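Local coordinates for organic hydroperoxide resistance protein (Deinococcus radiodurans, PDB 1USP) that probably protects the bacterium against organic hydroperoxides by reducing them through a pair of cysteine thiols, as in other members of the OsmC/Ohr family, at residues A[55-60]-A[121-126]; A[79-84]-A[96-101]. One frame throughout, in Å; residues are numbered along the deposited sequence.

Contact 1 of 2, residues A[55-60]-A[121-126]; sequences AACFQG and CPYSAA
Cys57 SG and Cys121 SG lie 2.8 Å apart, too far for a covalent disulfide and too close for an ordinary contact between sulfurs. The modelled state of the pair is therefore doubtful, though a disulfide between these cysteines has been seen in this protein, as suits a redox pair of the Ohr family. Both side chains point toward the opposite segment, and each carries its sulfur anti to the backbone N (chi1 -174° in Cys57, 171° in Cys121), which brings the sulfurs together although the helix axes are 9.7 Å apart.

Apolar groups lie against them, as suits buried, weakly polar sulfur. The Pro122 ring offers CD at 3.2 Å from Cys57 SG, and Tyr123 meets the same sulfur obliquely, its CD1 3.7 Å away. Cys121 SG instead approaches the edge of the Phe58 ring, 3.8 Å from CD1. At that edge too, Ser124 OG lies in the ring plane, 3.6 Å from Phe58 CE1; its hydrogen-bond partner is Tyr54 OH.

Cys121 occupies the N-cap position of helix 122-127, directly after helix 107-120, so the contact joins this junction to the long helix 46-68. Phe58 also packs on Met114 and Ala117 of helix 107-120 and Ile79 of strand 78-88.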
loop_
_atom_site.group_PDB
_atom_site.type_symbol
_atom_site.label_atom_id
_atom_site.label_comp_id
_atom_site.label_asym_id
_atom_site.label_seq_id
_atom_site.Cartn_x
_atom_site.Cartn_y
_atom_site.Cartn_z
ATOM N N ALA A 55 -1.122 -7.625 -3.069
ATOM C CA ALA A 55 -1.203 -9.084 -3.106
ATOM C C ALA A 55 -2.289 -9.587 -2.137
ATOM O O ALA A 55 -3.068 -10.471 -2.483
ATOM C CB ALA A 55 0.142 -9.714 -2.787
ATOM N N ALA A 56 -2.353 -8.998 -0.950
ATOM C CA ALA A 56 -3.357 -9.376 0.047
ATOM C C ALA A 56 -4.787 -9.042 -0.430
ATOM O O ALA A 56 -5.727 -9.808 -0.209
ATOM C CB ALA A 56 -3.054 -8.691 1.369
ATOM N N CYS A 57 -4.926 -7.901 -1.102
ATOM C CA CYS A 57 -6.216 -7.417 -1.601
ATOM C C CYS A 57 -6.745 -8.340 -2.692
ATOM O O CYS A 57 -7.937 -8.620 -2.768
ATOM C CB CYS A 57 -6.038 -6.000 -2.163
ATOM S SG CYS A 57 -7.577 -5.184 -2.665
ATOM N N PHE A 58 -5.840 -8.809 -3.544
ATOM C CA PHE A 58 -6.203 -9.762 -4.599
ATOM C C PHE A 58 -6.652 -11.082 -4.007
ATOM O O PHE A 58 -7.551 -11.699 -4.519
ATOM C CB PHE A 58 -5.045 -9.991 -5.572
ATOM C CG PHE A 58 -5.348 -9.562 -6.970
ATOM C CD1 PHE A 58 -5.729 -8.258 -7.231
ATOM C CD2 PHE A 58 -5.269 -10.463 -8.028
ATOM C CE1 PHE A 58 -6.024 -7.862 -8.523
ATOM C CE2 PHE A 58 -5.547 -10.056 -9.314
ATOM C CZ PHE A 58 -5.929 -8.762 -9.557
ATOM N N GLN A 59 -6.022 -11.510 -2.922
ATOM C CA GLN A 59 -6.433 -12.721 -2.224
ATOM C C GLN A 59 -7.820 -12.568 -1.601
ATOM O O GLN A 59 -8.624 -13.500 -1.659
ATOM C CB GLN A 59 -5.403 -13.128 -1.157
ATOM C CG GLN A 59 -4.197 -13.860 -1.726
ATOM C CD GLN A 59 -4.502 -15.315 -2.125
ATOM O OE1 GLN A 59 -5.655 -15.743 -2.086
ATOM N NE2 GLN A 59 -3.465 -16.065 -2.508
ATOM N N GLY A 60 -8.105 -11.405 -1.021
ATOM C CA GLY A 60 -9.439 -11.105 -0.513
ATOM C C GLY A 60 -10.458 -11.087 -1.639
ATOM O O GLY A 60 -11.574 -11.629 -1.518
ATOM N N CYS A 121 -11.002 -5.959 -6.741
ATOM C CA CYS A 121 -9.981 -5.477 -5.822
ATOM C C CYS A 121 -9.991 -3.951 -5.731
ATOM O O CYS A 121 -9.860 -3.303 -6.754
ATOM C CB CYS A 121 -8.617 -5.967 -6.327
ATOM S SG CYS A 121 -7.214 -5.276 -5.469
ATOM N N PRO A 122 -10.160 -3.365 -4.539
ATOM C CA PRO A 122 -10.106 -1.905 -4.407
ATOM C C PRO A 122 -8.770 -1.244 -4.766
ATOM O O PRO A 122 -8.802 -0.091 -5.163
ATOM C CB PRO A 122 -10.480 -1.666 -2.938
ATOM C CG PRO A 122 -10.227 -2.918 -2.265
ATOM C CD PRO A 122 -10.525 -4.002 -3.260
ATOM N N TYR A 123 -7.641 -1.944 -4.642
ATOM C CA TYR A 123 -6.359 -1.375 -5.074
ATOM C C TYR A 123 -6.397 -1.194 -6.597
ATOM O O TYR A 123 -5.894 -0.202 -7.123
ATOM C CB TYR A 123 -5.171 -2.276 -4.701
ATOM C CG TYR A 123 -4.574 -2.160 -3.303
ATOM C CD1 TYR A 123 -5.363 -2.265 -2.163
ATOM C CD2 TYR A 123 -3.192 -2.034 -3.125
ATOM C CE1 TYR A 123 -4.806 -2.202 -0.902
ATOM C CE2 TYR A 123 -2.631 -1.993 -1.857
ATOM C CZ TYR A 123 -3.443 -2.072 -0.758
ATOM O OH TYR A 123 -2.891 -2.028 0.506
ATOM N N SER A 124 -6.983 -2.165 -7.310
ATOM C CA SER A 124 -7.163 -2.058 -8.760
ATOM C C SER A 124 -8.093 -0.911 -9.154
ATOM O O SER A 124 -7.809 -0.163 -10.115
ATOM C CB SER A 124 -7.671 -3.378 -9.365
ATOM O OG SER A 124 -6.727 -4.430 -9.208
ATOM N N ALA A 125 -9.189 -0.757 -8.421
ATOM C CA ALA A 125 -10.084 0.384 -8.636
ATOM C C ALA A 125 -9.350 1.703 -8.406
ATOM O O ALA A 125 -9.489 2.647 -9.181
ATOM C CB ALA A 125 -11.297 0.286 -7.725
ATOM N N ALA A 126 -8.544 1.754 -7.349
ATOM C CA ALA A 126 -7.794 2.962 -6.977
ATOM C C ALA A 126 -6.780 3.387 -8.013
ATOM O O ALA A 126 -6.531 4.582 -8.160
ATOM C CB ALA A 126 -7.072 2.741 -5.644
#

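Contact 2 of 2, residues A[79-84]-A[96-101]; sequences ITARVG and VELEGH
Thr80 and Glu99 form a hydrogen-bonded antiparallel pair, with Thr80 N giving a nearly straight bond (170°) to Glu99 O at 2.9 Å and Glu99 N returning one to Thr80 O at 2.8 Å. Arg82 and Glu97 repeat the pattern: Arg82 N reaches Glu97 O at 2.9 Å. Between these rungs, CA-H...O contacts from Ala81 CA to Glu97 O and from Leu98 CA to Thr80 O add to the backbone pairing.

The two strands are the arms of a beta hairpin, 78-88 and 91-101. Strand 91-101 also pairs with 134-137, while 79-84 forms an antiparallel ladder with a strand of the other subunit, carrying the sheet across the interface.

Ionic contacts occupy the face bearing Thr80, Arg82, Glu97 and Glu99. The long Arg82 side chain, extended from CG to NE, places NH1 between two carboxylates, 2.9 Å from Glu97 OE1 and 3.0 Å from Glu99 OE1. Glu97 OE1 uses its anti lone pair, whereas Glu99 OE1 is met from above its carboxylate plane. Lys136 also bridges to both acids, which probably offsets its closeness to Arg82.

Apolar contacts lie on the other face, that of Ile79, Ala81, Val83, Val96 and Leu98. Leu98 brings CD2 to 3.5 Å from Ala81 CB, the small methyl giving the branched leucine room. Ile79 CD1 rests 3.9 Å from Gly100 CA, where a CB would sit tightly against it.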
loop_
_atom_site.group_PDB
_atom_site.type_symbol
_atom_site.label_atom_id
_atom_site.label_comp_id
_atom_site.label_asym_id
_atom_site.label_seq_id
_atom_site.Cartn_x
_atom_site.Cartn_y
_atom_site.Cartn_z
ATOM N N ILE A 79 -0.522 -15.245 -4.773
ATOM C CA ILE A 79 -0.492 -14.024 -5.576
ATOM C C ILE A 79 0.784 -13.247 -5.244
ATOM O O ILE A 79 1.034 -12.948 -4.095
ATOM C CB ILE A 79 -1.737 -13.122 -5.283
ATOM C CG1 ILE A 79 -3.052 -13.849 -5.557
ATOM C CG2 ILE A 79 -1.680 -11.836 -6.108
ATOM C CD1 ILE A 79 -3.359 -14.078 -7.027
ATOM N N THR A 80 1.577 -12.937 -6.257
ATOM C CA THR A 80 2.800 -12.153 -6.104
ATOM C C THR A 80 2.639 -10.791 -6.783
ATOM O O THR A 80 2.347 -10.704 -7.987
ATOM C CB THR A 80 3.978 -12.936 -6.716
ATOM O OG1 THR A 80 4.097 -14.212 -6.074
ATOM C CG2 THR A 80 5.306 -12.249 -6.457
ATOM N N ALA A 81 2.795 -9.722 -6.005
ATOM C CA ALA A 81 2.875 -8.371 -6.549
ATOM C C ALA A 81 4.316 -7.882 -6.666
ATOM O O ALA A 81 5.092 -8.008 -5.721
ATOM C CB ALA A 81 2.083 -7.428 -5.684
ATOM N N ARG A 82 4.652 -7.313 -7.818
ATOM C CA ARG A 82 5.922 -6.650 -8.052
ATOM C C ARG A 82 5.634 -5.176 -8.315
ATOM O O ARG A 82 4.909 -4.821 -9.245
ATOM C CB ARG A 82 6.662 -7.297 -9.233
ATOM C CG ARG A 82 7.186 -8.685 -8.906
ATOM C CD ARG A 82 7.770 -9.475 -10.105
ATOM N NE ARG A 82 7.769 -10.902 -9.793
ATOM C CZ ARG A 82 6.985 -11.829 -10.344
ATOM N NH1 ARG A 82 6.135 -11.533 -11.319
ATOM N NH2 ARG A 82 7.080 -13.083 -9.920
ATOM N N VAL A 83 6.163 -4.323 -7.449
ATOM C CA VAL A 83 5.903 -2.898 -7.479
ATOM C C VAL A 83 7.230 -2.157 -7.628
ATOM O O VAL A 83 8.073 -2.198 -6.727
ATOM C CB VAL A 83 5.215 -2.434 -6.195
ATOM C CG1 VAL A 83 4.934 -0.944 -6.242
ATOM C CG2 VAL A 83 3.932 -3.218 -5.979
ATOM N N GLY A 84 7.399 -1.492 -8.764
ATOM C CA GLY A 84 8.606 -0.742 -9.073
ATOM C C GLY A 84 8.370 0.749 -8.997
ATOM O O GLY A 84 7.288 1.238 -9.333
ATOM N N VAL A 96 3.405 -1.878 -11.758
ATOM C CA VAL A 96 2.837 -3.004 -11.021
ATOM C C VAL A 96 2.552 -4.233 -11.880
ATOM O O VAL A 96 1.905 -4.137 -12.913
ATOM C CB VAL A 96 1.509 -2.597 -10.343
ATOM C CG1 VAL A 96 0.854 -3.805 -9.636
ATOM C CG2 VAL A 96 1.746 -1.468 -9.351
ATOM N N GLU A 97 3.006 -5.394 -11.440
ATOM C CA GLU A 97 2.498 -6.640 -12.012
ATOM C C GLU A 97 2.044 -7.590 -10.946
ATOM O O GLU A 97 2.595 -7.625 -9.841
ATOM C CB GLU A 97 3.467 -7.277 -13.000
ATOM C CG GLU A 97 4.780 -7.775 -12.481
ATOM C CD GLU A 97 5.613 -8.412 -13.594
ATOM O OE1 GLU A 97 6.168 -9.495 -13.386
ATOM O OE2 GLU A 97 5.720 -7.824 -14.687
ATOM N N LEU A 98 0.993 -8.333 -11.260
ATOM C CA LEU A 98 0.411 -9.289 -10.329
ATOM C C LEU A 98 0.437 -10.644 -10.995
ATOM O O LEU A 98 -0.048 -10.783 -12.110
ATOM C CB LEU A 98 -1.002 -8.895 -9.985
ATOM C CG LEU A 98 -1.133 -7.458 -9.458
ATOM C CD1 LEU A 98 -2.559 -7.047 -9.417
ATOM C CD2 LEU A 98 -0.491 -7.321 -8.084
ATOM N N GLU A 99 1.020 -11.630 -10.317
ATOM C CA GLU A 99 1.212 -12.968 -10.879
ATOM C C GLU A 99 0.567 -13.995 -9.987
ATOM O O GLU A 99 0.990 -14.174 -8.855
ATOM C CB GLU A 99 2.711 -13.277 -11.027
ATOM C CG GLU A 99 3.037 -14.650 -11.627
ATOM C CD GLU A 99 4.531 -14.890 -11.741
ATOM O OE1 GLU A 99 5.204 -14.170 -12.504
ATOM O OE2 GLU A 99 5.045 -15.795 -11.059
ATOM N N GLY A 100 -0.432 -14.705 -10.504
ATOM C CA GLY A 100 -1.082 -15.753 -9.751
ATOM C C GLY A 100 -0.565 -17.148 -10.079
ATOM O O GLY A 100 -0.108 -17.419 -11.185
ATOM N N HIS A 101 -0.667 -18.033 -9.100
ATOM C CA HIS A 101 -0.397 -19.465 -9.274
ATOM C C HIS A 101 -1.463 -20.239 -8.518
ATOM O O HIS A 101 -1.639 -20.052 -7.330
ATOM C CB HIS A 101 0.996 -19.844 -8.766
ATOM C CG HIS A 101 1.326 -21.290 -8.952
ATOM N ND1 HIS A 101 2.090 -21.753 -10.003
ATOM C CD2 HIS A 101 0.962 -22.386 -8.241
ATOM C CE1 HIS A 101 2.197 -23.068 -9.923
ATOM N NE2 HIS A 101 1.515 -23.478 -8.867
#

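How the contacts relate
Both contacts are buried and meet through helix 46-68, which packs on the hairpin: Phe58 CE1 touches Leu98 CD1 at 3.7 Å, and Phe58 CB lies 3.9 Å from Ile79 CG2. Along the chain, contact 2 is nested within the loop that contact 1 closes. Contact 1 joins helices by side chains alone, with sulfur set against aromatic rings and a proline. Contact 2 is built chiefly on backbone hydrogen bonds between strands, with two unlike faces. Its apolar face turns to helix 46-68, the helix that carries one half of contact 1, and to helix 107-120; its charged face suits the partly exposed side, where Arg82 also pairs with an acidic side chain of the other subunit.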